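PDB 3F8H: putative polyketide cyclase from Silicibacter sp. TM1040, which has no established function but belongs to the SnoaL-like family, whose members include enzymes that close rings during polyketide biosynthesis. Local coordinates for residues R26-F31 against A94-N99; V47-H50 against I56-G59; C67-H72 against A104-L109; G100-T105 against S142-Q147. All coordinates share one frame; numbering follows the deposited sequence. Where two conformers were deposited one is given.

Contact 1. Residues R26-F31 against A94-N99; sequences RYFDAF and AEYTVN. With MPD ((4S)-2-methyl-2,4-pentanediol), chain D.
Phe-28 carries the contact, reaching from helix 23-33 to Ala-94 and Tyr-96 on strand 91-102. From CB, its CG stands anti to the carbonyl carbon (chi1 -74°), which turns the ring toward the strand. Along one side of the ring CE2 meets the methyl of Ala-94, CB 3.6 Å away, obliquely. At the tip, Phe-28 CZ comes within 3.7 Å of Tyr-96 CE1; the ring centroids are 5.0 Å apart and the planes 53° from each other, an oblique pairing. Phe-28 CE1, at the ring edge, lies 3.8 Å from C1 of a bound methylpentanediol, while Tyr-27 CD2 covers the centre of one ring face. This is the helix-on-sheet packing of the SnoaL-like, cone-shaped alpha+beta fold, where Leu-78 and Met-81 of strand 74-85 also touch Phe-28. The diol, probably from the crystallisation liquor, is consistent with a pocket between helix and sheet. Its O4 is hydrogen-bonded to Tyr-27 OH at 2.9 Å, and its O2 to Tyr-96 OH at 2.7 Å. Ser-123 OG is a further partner of the Tyr-96 hydroxyl. Methyl C1 of the diol sits over the centre of the Phe-31 ring, 3.7 Å above its plane.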
loop_
_atom_site.group_PDB
_atom_site.type_symbol
_atom_site.label_atom_id
_atom_site.label_comp_id
_atom_site.label_asym_id
_atom_site.label_seq_id
_atom_site.Cartn_x
_atom_site.Cartn_y
_atom_site.Cartn_z
ATOM N N ARG A 26 2.109 -18.201 2.675
ATOM C CA ARG A 26 2.955 -19.144 1.939
ATOM C C ARG A 26 3.789 -18.419 0.897
ATOM O O ARG A 26 4.982 -18.686 0.741
ATOM C CB ARG A 26 2.150 -20.271 1.299
ATOM C CG ARG A 26 1.662 -21.272 2.331
ATOM C CD ARG A 26 1.119 -22.532 1.687
ATOM N NE ARG A 26 -0.125 -22.266 0.995
ATOM C CZ ARG A 26 -0.261 -22.230 -0.318
ATOM N NH1 ARG A 26 0.765 -22.514 -1.114
ATOM N NH2 ARG A 26 -1.443 -21.982 -0.812
ATOM N N TYR A 27 3.153 -17.460 0.253
ATOM C CA TYR A 27 3.774 -16.667 -0.779
ATOM C C TYR A 27 4.983 -15.906 -0.247
ATOM O O TYR A 27 6.072 -15.936 -0.826
ATOM C CB TYR A 27 2.760 -15.716 -1.400
ATOM C CG TYR A 27 3.304 -14.695 -2.345
ATOM C CD1 TYR A 27 3.483 -14.993 -3.685
ATOM C CD2 TYR A 27 3.605 -13.390 -1.912
ATOM C CE1 TYR A 27 3.939 -14.037 -4.570
ATOM C CE2 TYR A 27 4.099 -12.444 -2.775
ATOM C CZ TYR A 27 4.252 -12.761 -4.123
ATOM O OH TYR A 27 4.741 -11.840 -5.043
ATOM N N PHE A 28 4.798 -15.241 0.879
ATOM C CA PHE A 28 5.898 -14.464 1.474
ATOM C C PHE A 28 6.952 -15.322 2.119
ATOM O O PHE A 28 8.127 -14.971 2.114
ATOM C CB PHE A 28 5.378 -13.446 2.453
ATOM C CG PHE A 28 4.714 -12.270 1.785
ATOM C CD1 PHE A 28 5.401 -11.498 0.870
ATOM C CD2 PHE A 28 3.430 -11.911 2.106
ATOM C CE1 PHE A 28 4.809 -10.383 0.270
ATOM C CE2 PHE A 28 2.843 -10.798 1.494
ATOM C CZ PHE A 28 3.540 -10.055 0.580
ATOM N N ASP A 29 6.517 -16.438 2.689
ATOM C CA ASP A 29 7.446 -17.414 3.262
ATOM C C ASP A 29 8.351 -17.957 2.154
ATOM O O ASP A 29 9.560 -18.130 2.338
ATOM C CB ASP A 29 6.733 -18.601 3.934
ATOM C CG ASP A 29 6.214 -18.276 5.311
ATOM O OD1 ASP A 29 6.647 -17.257 5.892
ATOM O OD2 ASP A 29 5.381 -19.068 5.814
ATOM N N ALA A 30 7.764 -18.224 0.999
ATOM C CA ALA A 30 8.551 -18.752 -0.159
ATOM C C ALA A 30 9.575 -17.688 -0.601
ATOM O O ALA A 30 10.748 -17.964 -0.840
ATOM C CB ALA A 30 7.620 -19.160 -1.338
ATOM N N PHE A 31 9.108 -16.452 -0.694
ATOM C CA PHE A 31 9.954 -15.302 -1.020
ATOM C C PHE A 31 11.185 -15.251 -0.119
ATOM O O PHE A 31 12.309 -15.166 -0.581
ATOM C CB PHE A 31 9.155 -13.976 -0.919
ATOM C CG PHE A 31 9.974 -12.740 -1.235
ATOM C CD1 PHE A 31 10.719 -12.119 -0.246
ATOM C CD2 PHE A 31 10.015 -12.206 -2.522
ATOM C CE1 PHE A 31 11.506 -10.992 -0.520
ATOM C CE2 PHE A 31 10.799 -11.082 -2.800
ATOM C CZ PHE A 31 11.547 -10.479 -1.792
ATOM N N ALA A 94 -1.137 -6.997 2.976
ATOM C CA ALA A 94 -0.042 -7.301 3.875
ATOM C C ALA A 94 0.832 -6.096 4.022
ATOM O O ALA A 94 1.112 -5.392 3.052
ATOM C CB ALA A 94 0.765 -8.483 3.343
ATOM N N GLU A 95 1.252 -5.872 5.254
ATOM C CA GLU A 95 2.186 -4.789 5.574
ATOM C C GLU A 95 3.406 -5.415 6.231
ATOM O O GLU A 95 3.308 -6.339 7.060
ATOM C CB GLU A 95 1.565 -3.740 6.488
ATOM C CG GLU A 95 2.386 -2.465 6.420
ATOM C CD GLU A 95 1.873 -1.333 7.292
ATOM O OE1 GLU A 95 1.110 -1.556 8.264
ATOM O OE2 GLU A 95 2.260 -0.207 6.997
ATOM N N TYR A 96 4.577 -4.946 5.840
ATOM C CA TYR A 96 5.812 -5.565 6.322
ATOM C C TYR A 96 7.005 -4.643 6.106
ATOM O O TYR A 96 6.902 -3.580 5.493
ATOM C CB TYR A 96 6.029 -6.914 5.613
ATOM C CG TYR A 96 5.843 -6.828 4.107
ATOM C CD1 TYR A 96 4.603 -6.978 3.559
ATOM C CD2 TYR A 96 6.910 -6.540 3.248
ATOM C CE1 TYR A 96 4.397 -6.841 2.179
ATOM C CE2 TYR A 96 6.723 -6.404 1.891
ATOM C CZ TYR A 96 5.455 -6.554 1.357
ATOM O OH TYR A 96 5.240 -6.426 -0.002
ATOM N N THR A 97 8.119 -5.120 6.624
ATOM C CA THR A 97 9.421 -4.459 6.554
ATOM C C THR A 97 10.370 -5.214 5.627
ATOM O O THR A 97 10.577 -6.410 5.750
ATOM C CB THR A 97 10.090 -4.324 7.937
ATOM O OG1 THR A 97 9.205 -3.608 8.807
ATOM C CG2 THR A 97 11.471 -3.553 7.836
ATOM N N VAL A 98 10.860 -4.481 4.645
ATOM C CA VAL A 98 11.834 -4.993 3.694
ATOM C C VAL A 98 13.241 -4.607 4.117
ATOM O O VAL A 98 13.547 -3.429 4.298
ATOM C CB VAL A 98 11.617 -4.412 2.291
ATOM C CG1 VAL A 98 12.691 -4.952 1.347
ATOM C CG2 VAL A 98 10.162 -4.731 1.782
ATOM N N ASN A 99 14.063 -5.636 4.297
ATOM C CA ASN A 99 15.472 -5.510 4.624
ATOM C C ASN A 99 16.275 -6.117 3.487
ATOM O O ASN A 99 16.102 -7.290 3.193
ATOM C CB ASN A 99 15.803 -6.314 5.868
ATOM C CG ASN A 99 14.832 -6.078 6.991
ATOM O OD1 ASN A 99 15.101 -5.216 7.843
ATOM N ND2 ASN A 99 13.660 -6.807 6.984
HETATM C C1 MPD D . 7.988 -9.047 -1.273
HETATM C C2 MPD D . 7.740 -7.914 -2.247
HETATM O O2 MPD D . 6.332 -7.601 -2.213
HETATM C CM MPD D . 8.587 -6.726 -1.842
HETATM C C3 MPD D . 8.050 -8.310 -3.674
HETATM C C4 MPD D . 7.282 -9.589 -4.051
HETATM O O4 MPD D . 5.919 -9.337 -4.306
HETATM C C5 MPD D . 7.889 -10.227 -5.294
#

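Contact 2. Residues V47-H50 against I56-G59; sequences VAHH and IRVG
Val-47 starts the pairing with Gly-59: its carbonyl O accepts the Gly-59 N-H at 2.7 Å, the donor lying in the carbonyl plane, and also receives a CA-H...O contact from Val-58 CA. Its CG1 packs 3.6 Å from Gly-59 C. Ala-48 then pairs with Val-58 as a non-hydrogen-bonded antiparallel pair, and its CB touches Ile-56 CG2 at 3.9 Å. The two strands form a beta hairpin, their N-to-C directions 155° apart, close to antiparallel, on the margin of the mixed sheet: 55-58 is outermost within this chain, while 47-50 also bonds through Ala-48 and His-50 to strand 131-139. His-49 and Arg-57 are the hydrogen-bonded pair, with His-49 N to Arg-57 O and Arg-57 N to His-49 O both 2.8 Å. On that face their side chains run alongside each other, ring and guanidinium planes turned 85° apart. One water lies in both planes, 2.8 Å from His-49 ND1, and accepts from Arg-57 NE; the arginine's NH2 binds Lys-62 O, and Phe-63 and Phe-66 of helix 60-73 pack edge-to-face with the imidazole. His-50, on the face shared with Ala-48, has CG beside its backbone N (chi1 -69°), bringing the ring alongside Ile-56, whose CD1 makes a CH-pi contact 3.7 Å from the His-50 centroid.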
loop_
_atom_site.group_PDB
_atom_site.type_symbol
_atom_site.label_atom_id
_atom_site.label_comp_id
_atom_site.label_asym_id
_atom_site.label_seq_id
_atom_site.Cartn_x
_atom_site.Cartn_y
_atom_site.Cartn_z
ATOM N N VAL A 47 -2.715 -14.723 -13.329
ATOM C CA VAL A 47 -2.280 -13.696 -12.371
ATOM C C VAL A 47 -1.877 -12.373 -13.061
ATOM O O VAL A 47 -1.163 -12.349 -14.064
ATOM C CB VAL A 47 -1.143 -14.197 -11.488
ATOM C CG1 VAL A 47 0.126 -14.475 -12.357
ATOM C CG2 VAL A 47 -0.897 -13.201 -10.315
ATOM N N ALA A 48 -2.432 -11.289 -12.520
ATOM C CA ALA A 48 -2.149 -9.949 -12.938
ATOM C C ALA A 48 -1.266 -9.275 -11.917
ATOM O O ALA A 48 -1.704 -8.907 -10.828
ATOM C CB ALA A 48 -3.452 -9.127 -13.183
ATOM N N HIS A 49 -0.015 -9.068 -12.343
ATOM C CA HIS A 49 1.021 -8.417 -11.565
ATOM C C HIS A 49 1.085 -6.962 -12.000
ATOM O O HIS A 49 1.519 -6.599 -13.097
ATOM C CB HIS A 49 2.330 -9.142 -11.747
ATOM C CG HIS A 49 3.488 -8.512 -11.044
ATOM N ND1 HIS A 49 4.786 -8.646 -11.507
ATOM C CD2 HIS A 49 3.563 -7.754 -9.927
ATOM C CE1 HIS A 49 5.606 -8.019 -10.691
ATOM N NE2 HIS A 49 4.889 -7.450 -9.734
ATOM N N HIS A 50 0.571 -6.133 -11.110
ATOM C CA HIS A 50 0.452 -4.694 -11.364
ATOM C C HIS A 50 1.728 -3.993 -10.970
ATOM O O HIS A 50 1.916 -3.643 -9.819
ATOM C CB HIS A 50 -0.732 -4.083 -10.600
ATOM C CG HIS A 50 -2.071 -4.523 -11.112
ATOM N ND1 HIS A 50 -3.060 -3.634 -11.479
ATOM C CD2 HIS A 50 -2.578 -5.755 -11.334
ATOM C CE1 HIS A 50 -4.119 -4.301 -11.892
ATOM N NE2 HIS A 50 -3.861 -5.592 -11.806
ATOM N N ILE A 56 0.929 -4.069 -16.756
ATOM C CA ILE A 56 0.364 -5.165 -16.007
ATOM C C ILE A 56 0.814 -6.451 -16.649
ATOM O O ILE A 56 0.483 -6.774 -17.782
ATOM C CB ILE A 56 -1.133 -5.057 -15.906
ATOM C CG1 ILE A 56 -1.445 -3.707 -15.209
ATOM C CG2 ILE A 56 -1.691 -6.278 -15.158
ATOM C CD1 ILE A 56 -2.856 -3.471 -14.968
ATOM N N ARG A 57 1.580 -7.199 -15.881
ATOM C CA ARG A 57 2.184 -8.409 -16.397
ATOM C C ARG A 57 1.309 -9.547 -15.988
ATOM O O ARG A 57 1.092 -9.785 -14.813
ATOM C CB ARG A 57 3.614 -8.565 -15.812
ATOM C CG ARG A 57 4.556 -7.419 -16.135
ATOM C CD ARG A 57 5.824 -7.488 -15.343
ATOM N NE ARG A 57 6.525 -8.786 -15.469
ATOM C CZ ARG A 57 7.386 -9.085 -16.426
ATOM N NH1 ARG A 57 7.669 -8.219 -17.369
ATOM N NH2 ARG A 57 7.960 -10.269 -16.449
ATOM N N VAL A 58 0.837 -10.283 -16.967
ATOM C CA VAL A 58 -0.090 -11.364 -16.709
ATOM C C VAL A 58 0.516 -12.739 -16.906
ATOM O O VAL A 58 1.143 -13.024 -17.921
ATOM C CB VAL A 58 -1.305 -11.241 -17.660
ATOM C CG1 VAL A 58 -2.181 -12.472 -17.562
ATOM C CG2 VAL A 58 -2.114 -9.929 -17.377
ATOM N N GLY A 59 0.330 -13.596 -15.916
ATOM C CA GLY A 59 0.726 -14.993 -16.072
ATOM C C GLY A 59 2.009 -15.347 -15.351
ATOM O O GLY A 59 2.797 -14.499 -14.984
HETATM O O HOH W 1 5.278 -10.544 -13.558
#

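Contact 3. Residues C67-H72 against A104-L109; sequences CAHMSH and ATDEGL
Asp-106 OD1 takes a short hydrogen bond of 2.6 Å from His-69 NE2, with an N-H...O angle of 160°. The two groups meet differently. The oxygen lies almost exactly in the imidazole plane, so the N-H meets it within that plane, in a bond bent only modestly, whereas the nitrogen arrives from above the carboxylate, 53° out of its plane. His-69 has CG anti to its backbone N (chi1 -179°), and this extension carries NE2 from the helix to the loop. The second carboxylate oxygen, OD2, is hydrogen-bonded to Tyr-74 OH, so both oxygens of Asp-106 have a partner. Replacing Asp-106 with an alanine would probably leave the His-69 N-H and the Tyr-74 hydroxyl without the carboxylate that joins them and let the imidazole turn more easily. One helical turn further on, His-72 turns its ring face to Ala-104: Ala-104 CB lies 3.8 Å from the ring centroid, a CH-pi contact, with His-72 NE2 its nearest ring atom at 3.4 Å. A water in the plane of this ring is 3.2 Å from His-72 NE2 and donates to Thr-105 O at 2.7 Å, bridging helix and loop. Asp-106 also opens a type II beta turn, closed by the bond from Leu-109 N to Asp-106 O. The contact lies at the surface, tying the C-terminal end of helix 60-73 to the loop between strands 91-102 and 115-128, while Tyr-74 begins strand 74-85 beside it.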
loop_
_atom_site.group_PDB
_atom_site.type_symbol
_atom_site.label_atom_id
_atom_site.label_comp_id
_atom_site.label_asym_id
_atom_site.label_seq_id
_atom_site.Cartn_x
_atom_site.Cartn_y
_atom_site.Cartn_z
ATOM N N CYS A 67 10.837 -12.602 -11.177
ATOM C CA CYS A 67 11.556 -13.086 -9.990
ATOM C C CYS A 67 13.034 -13.241 -10.294
ATOM O O CYS A 67 13.862 -12.943 -9.466
ATOM C CB CYS A 67 10.968 -14.396 -9.473
ATOM S SG CYS A 67 9.364 -14.202 -8.725
ATOM N N ALA A 68 13.346 -13.694 -11.499
ATOM C CA ALA A 68 14.753 -13.861 -11.899
ATOM C C ALA A 68 15.449 -12.502 -11.908
ATOM O O ALA A 68 16.609 -12.315 -11.481
ATOM C CB ALA A 68 14.857 -14.558 -13.246
ATOM N N HIS A 69 14.707 -11.533 -12.387
ATOM C CA HIS A 69 15.220 -10.173 -12.446
ATOM C C HIS A 69 15.496 -9.697 -11.022
ATOM O O HIS A 69 16.565 -9.154 -10.719
ATOM C CB HIS A 69 14.232 -9.234 -13.139
ATOM C CG HIS A 69 14.725 -7.841 -13.248
ATOM N ND1 HIS A 69 15.526 -7.423 -14.286
ATOM C CD2 HIS A 69 14.564 -6.768 -12.434
ATOM C CE1 HIS A 69 15.847 -6.155 -14.100
ATOM N NE2 HIS A 69 15.276 -5.733 -12.987
HETATM N N MSE A 70 14.547 -9.931 -10.135
HETATM C CA MSE A 70 14.727 -9.452 -8.765
HETATM C C MSE A 70 15.880 -10.145 -8.089
HETATM O O MSE A 70 16.617 -9.573 -7.289
HETATM C CB MSE A 70 13.498 -9.651 -7.907
HETATM C CG MSE A 70 12.442 -8.573 -8.055
HETATM SE SE MSE A 70 11.240 -8.631 -6.504
HETATM C CE MSE A 70 12.394 -7.634 -5.223
ATOM N N SER A 71 16.018 -11.400 -8.457
ATOM C CA SER A 71 16.987 -12.309 -7.848
ATOM C C SER A 71 18.407 -11.836 -8.153
ATOM O O SER A 71 19.367 -11.948 -7.358
ATOM C CB SER A 71 16.725 -13.714 -8.406
ATOM O OG SER A 71 17.518 -14.621 -7.736
ATOM N N HIS A 72 18.493 -11.220 -9.315
ATOM C CA HIS A 72 19.747 -10.704 -9.817
ATOM C C HIS A 72 20.096 -9.382 -9.127
ATOM O O HIS A 72 21.199 -9.160 -8.724
ATOM C CB HIS A 72 19.650 -10.459 -11.335
ATOM C CG HIS A 72 20.838 -9.766 -11.919
ATOM N ND1 HIS A 72 22.058 -10.385 -12.076
ATOM C CD2 HIS A 72 20.974 -8.526 -12.444
ATOM C CE1 HIS A 72 22.908 -9.541 -12.634
ATOM N NE2 HIS A 72 22.270 -8.411 -12.881
ATOM N N ALA A 104 22.848 -5.728 -7.800
ATOM C CA ALA A 104 23.134 -5.345 -9.178
ATOM C C ALA A 104 22.158 -4.317 -9.671
ATOM O O ALA A 104 21.006 -4.320 -9.307
ATOM C CB ALA A 104 23.167 -6.597 -10.110
ATOM N N THR A 105 22.636 -3.429 -10.513
ATOM C CA THR A 105 21.830 -2.293 -10.966
ATOM C C THR A 105 20.564 -2.648 -11.710
ATOM O O THR A 105 20.548 -3.481 -12.624
ATOM C CB THR A 105 22.674 -1.324 -11.805
ATOM O OG1 THR A 105 23.823 -0.943 -11.047
ATOM C CG2 THR A 105 21.885 -0.073 -12.195
ATOM N N ASP A 106 19.486 -2.025 -11.261
ATOM C CA ASP A 106 18.169 -2.195 -11.870
ATOM C C ASP A 106 17.931 -0.975 -12.746
ATOM O O ASP A 106 17.960 0.165 -12.285
ATOM C CB ASP A 106 17.105 -2.310 -10.804
ATOM C CG ASP A 106 15.814 -2.911 -11.316
ATOM O OD1 ASP A 106 15.662 -3.199 -12.521
ATOM O OD2 ASP A 106 14.921 -3.116 -10.481
ATOM N N GLU A 107 17.752 -1.238 -14.030
ATOM C CA GLU A 107 17.597 -0.190 -15.056
ATOM C C GLU A 107 16.789 1.008 -14.619
ATOM O O GLU A 107 15.594 0.925 -14.360
ATOM C CB GLU A 107 16.952 -0.776 -16.325
ATOM N N GLY A 108 17.459 2.142 -14.568
ATOM C CA GLY A 108 16.789 3.400 -14.237
ATOM C C GLY A 108 16.884 3.764 -12.780
ATOM O O GLY A 108 16.497 4.842 -12.378
ATOM N N LEU A 109 17.387 2.832 -11.998
ATOM C CA LEU A 109 17.591 3.054 -10.566
ATOM C C LEU A 109 19.070 3.356 -10.314
ATOM O O LEU A 109 19.879 3.219 -11.219
ATOM C CB LEU A 109 17.074 1.871 -9.779
ATOM C CG LEU A 109 15.554 1.942 -9.762
ATOM C CD1 LEU A 109 14.932 0.709 -9.094
ATOM C CD2 LEU A 109 15.149 3.243 -9.029
HETATM O O HOH W 2 22.373 -5.267 -13.449
#

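Contact 4. Residues G100-T105 against S142-Q147; sequences GTYLAT and SDWIKQ
Tyr-102 and Trp-144 meet as an edge-to-face aromatic pair, the indole presenting the rim of its six-membered ring to the phenol face. The centroids are 5.1 Å apart and the planes 67° from each other. Trp-144 CH2 sits 3.7 Å above the tyrosine plane, displaced toward the CE2 side, and 3.8 Å from Tyr-102 CE2; CZ2 follows at 4.0 Å from Tyr-102 CD2. Both side chains leave their backbones extended, with Trp-144 CG opposite the backbone N (chi1 -178°), which lets the rings bridge a gap where the nearest CA atoms, of Tyr-102 and Gln-147, are 10.6 Å apart. The polar bonds lie around this pair. Tyr-102 OH binds Pro-110 O and Asp-106 N, fixing the ring's far end. Within the helix, Gln-147 NE2 donates to Asp-143 OD2 at 2.8 Å, one turn back, from above the carboxylate plane. With a leucine in place of Tyr-102, the indole edge is likely to lose its flat partner and Pro-110 O and Asp-106 N their hydroxyl. Helix 141-149 packs near the C-terminal end of strand 91-102: Trp-144 also packs edge-to-face with Tyr-117 of strand 115-128 and touches Tyr-74 of strand 74-85, so its indole reaches three neighbouring strands.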
loop_
_atom_site.group_PDB
_atom_site.type_symbol
_atom_site.label_atom_id
_atom_site.label_comp_id
_atom_site.label_asym_id
_atom_site.label_seq_id
_atom_site.Cartn_x
_atom_site.Cartn_y
_atom_site.Cartn_z
ATOM N N GLY A 100 17.134 -5.328 2.852
ATOM C CA GLY A 100 17.949 -5.834 1.741
ATOM C C GLY A 100 19.311 -5.240 1.474
ATOM O O GLY A 100 19.770 -4.342 2.125
ATOM N N THR A 101 19.895 -5.806 0.431
ATOM C CA THR A 101 21.170 -5.414 -0.160
ATOM C C THR A 101 20.971 -5.295 -1.660
ATOM O O THR A 101 20.389 -6.171 -2.300
ATOM C CB THR A 101 22.224 -6.475 0.123
ATOM O OG1 THR A 101 22.243 -6.702 1.537
ATOM C CG2 THR A 101 23.671 -6.041 -0.358
ATOM N N TYR A 102 21.457 -4.186 -2.199
ATOM C CA TYR A 102 21.348 -3.883 -3.642
ATOM C C TYR A 102 22.582 -4.455 -4.317
ATOM O O TYR A 102 23.712 -3.925 -4.209
ATOM C CB TYR A 102 21.139 -2.389 -3.821
ATOM C CG TYR A 102 20.827 -1.885 -5.202
ATOM C CD1 TYR A 102 20.210 -2.677 -6.151
ATOM C CD2 TYR A 102 21.066 -0.563 -5.519
ATOM C CE1 TYR A 102 19.887 -2.157 -7.405
ATOM C CE2 TYR A 102 20.774 -0.051 -6.740
ATOM C CZ TYR A 102 20.180 -0.831 -7.687
ATOM O OH TYR A 102 19.886 -0.251 -8.911
ATOM N N LEU A 103 22.337 -5.585 -4.978
ATOM C CA LEU A 103 23.382 -6.439 -5.577
ATOM C C LEU A 103 23.818 -6.048 -6.964
ATOM O O LEU A 103 24.992 -6.072 -7.282
ATOM C CB LEU A 103 22.896 -7.888 -5.654
ATOM C CG LEU A 103 22.383 -8.561 -4.376
ATOM C CD1 LEU A 103 21.817 -9.935 -4.730
ATOM C CD2 LEU A 103 23.509 -8.642 -3.345
ATOM N N ALA A 104 22.848 -5.728 -7.800
ATOM C CA ALA A 104 23.134 -5.345 -9.178
ATOM C C ALA A 104 22.158 -4.317 -9.671
ATOM O O ALA A 104 21.006 -4.320 -9.307
ATOM C CB ALA A 104 23.167 -6.597 -10.110
ATOM N N THR A 105 22.636 -3.429 -10.513
ATOM C CA THR A 105 21.830 -2.293 -10.966
ATOM C C THR A 105 20.564 -2.648 -11.710
ATOM O O THR A 105 20.548 -3.481 -12.624
ATOM C CB THR A 105 22.674 -1.324 -11.805
ATOM O OG1 THR A 105 23.823 -0.943 -11.047
ATOM C CG2 THR A 105 21.885 -0.073 -12.195
ATOM N N SER A 142 11.062 7.159 -3.291
ATOM C CA SER A 142 11.912 8.290 -3.057
ATOM C C SER A 142 12.844 7.994 -1.894
ATOM O O SER A 142 14.007 8.315 -1.944
ATOM C CB SER A 142 11.087 9.526 -2.727
ATOM O OG SER A 142 10.360 9.903 -3.860
ATOM N N ASP A 143 12.289 7.383 -0.856
ATOM C CA ASP A 143 13.041 7.046 0.343
ATOM C C ASP A 143 14.070 5.992 0.044
ATOM O O ASP A 143 15.234 6.073 0.482
ATOM C CB ASP A 143 12.145 6.537 1.477
ATOM C CG ASP A 143 12.943 6.158 2.707
ATOM O OD1 ASP A 143 13.659 7.035 3.204
ATOM O OD2 ASP A 143 12.854 5.003 3.191
ATOM N N TRP A 144 13.654 5.009 -0.735
ATOM C CA TRP A 144 14.581 3.954 -1.112
ATOM C C TRP A 144 15.783 4.525 -1.858
ATOM O O TRP A 144 16.918 4.163 -1.578
ATOM C CB TRP A 144 13.923 2.841 -1.937
ATOM C CG TRP A 144 14.911 1.738 -2.272
ATOM C CD1 TRP A 144 15.310 0.705 -1.452
ATOM C CD2 TRP A 144 15.634 1.575 -3.496
ATOM N NE1 TRP A 144 16.260 -0.073 -2.097
ATOM C CE2 TRP A 144 16.458 0.434 -3.353
ATOM C CE3 TRP A 144 15.676 2.289 -4.695
ATOM C CZ2 TRP A 144 17.296 -0.004 -4.359
ATOM C CZ3 TRP A 144 16.501 1.842 -5.691
ATOM C CH2 TRP A 144 17.309 0.709 -5.513
ATOM N N ILE A 145 15.507 5.418 -2.791
ATOM C CA ILE A 145 16.537 6.016 -3.628
ATOM C C ILE A 145 17.503 6.812 -2.784
ATOM O O ILE A 145 18.726 6.848 -3.038
ATOM C CB ILE A 145 15.949 6.930 -4.731
ATOM C CG1 ILE A 145 15.260 6.054 -5.794
ATOM C CG2 ILE A 145 17.055 7.781 -5.367
ATOM C CD1 ILE A 145 14.643 6.845 -6.905
ATOM N N LYS A 146 16.936 7.420 -1.754
ATOM C CA LYS A 146 17.724 8.232 -0.838
ATOM C C LYS A 146 18.692 7.311 -0.086
ATOM O O LYS A 146 19.886 7.562 -0.011
ATOM C CB LYS A 146 16.813 9.000 0.132
ATOM C CG LYS A 146 17.557 9.794 1.170
ATOM N N GLN A 147 18.157 6.199 0.391
ATOM C CA GLN A 147 18.947 5.240 1.166
ATOM C C GLN A 147 20.139 4.679 0.389
ATOM O O GLN A 147 21.229 4.587 0.919
ATOM C CB GLN A 147 18.086 4.071 1.675
ATOM C CG GLN A 147 17.112 4.423 2.785
ATOM C CD GLN A 147 16.421 3.215 3.368
ATOM O OE1 GLN A 147 17.065 2.245 3.716
ATOM N NE2 GLN A 147 15.083 3.281 3.508
#

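In the fold
Contacts 1 and 4 are buried and built mainly on aromatic side chains, and both use strand 91-102: one sets helix 23-33 on it, the other helix 141-149 near its end, with centres about 18 Å apart. Contact 2 is partly buried and contact 3 lies at the surface; both are more polar, each with a bridging water, but backbone bonds dominate the hairpin and a histidine-carboxylate bond the loop. Helix 60-73 follows directly on strand 55-58, so it leads from contact 2 to contact 3. Contacts 3 and 4 share Ala-104 and Thr-105 and touch, Leu-109 CD2 lying 3.9 Å from Trp-144 CZ3, whereas contacts 2 and 4 are about 24 Å apart between centres.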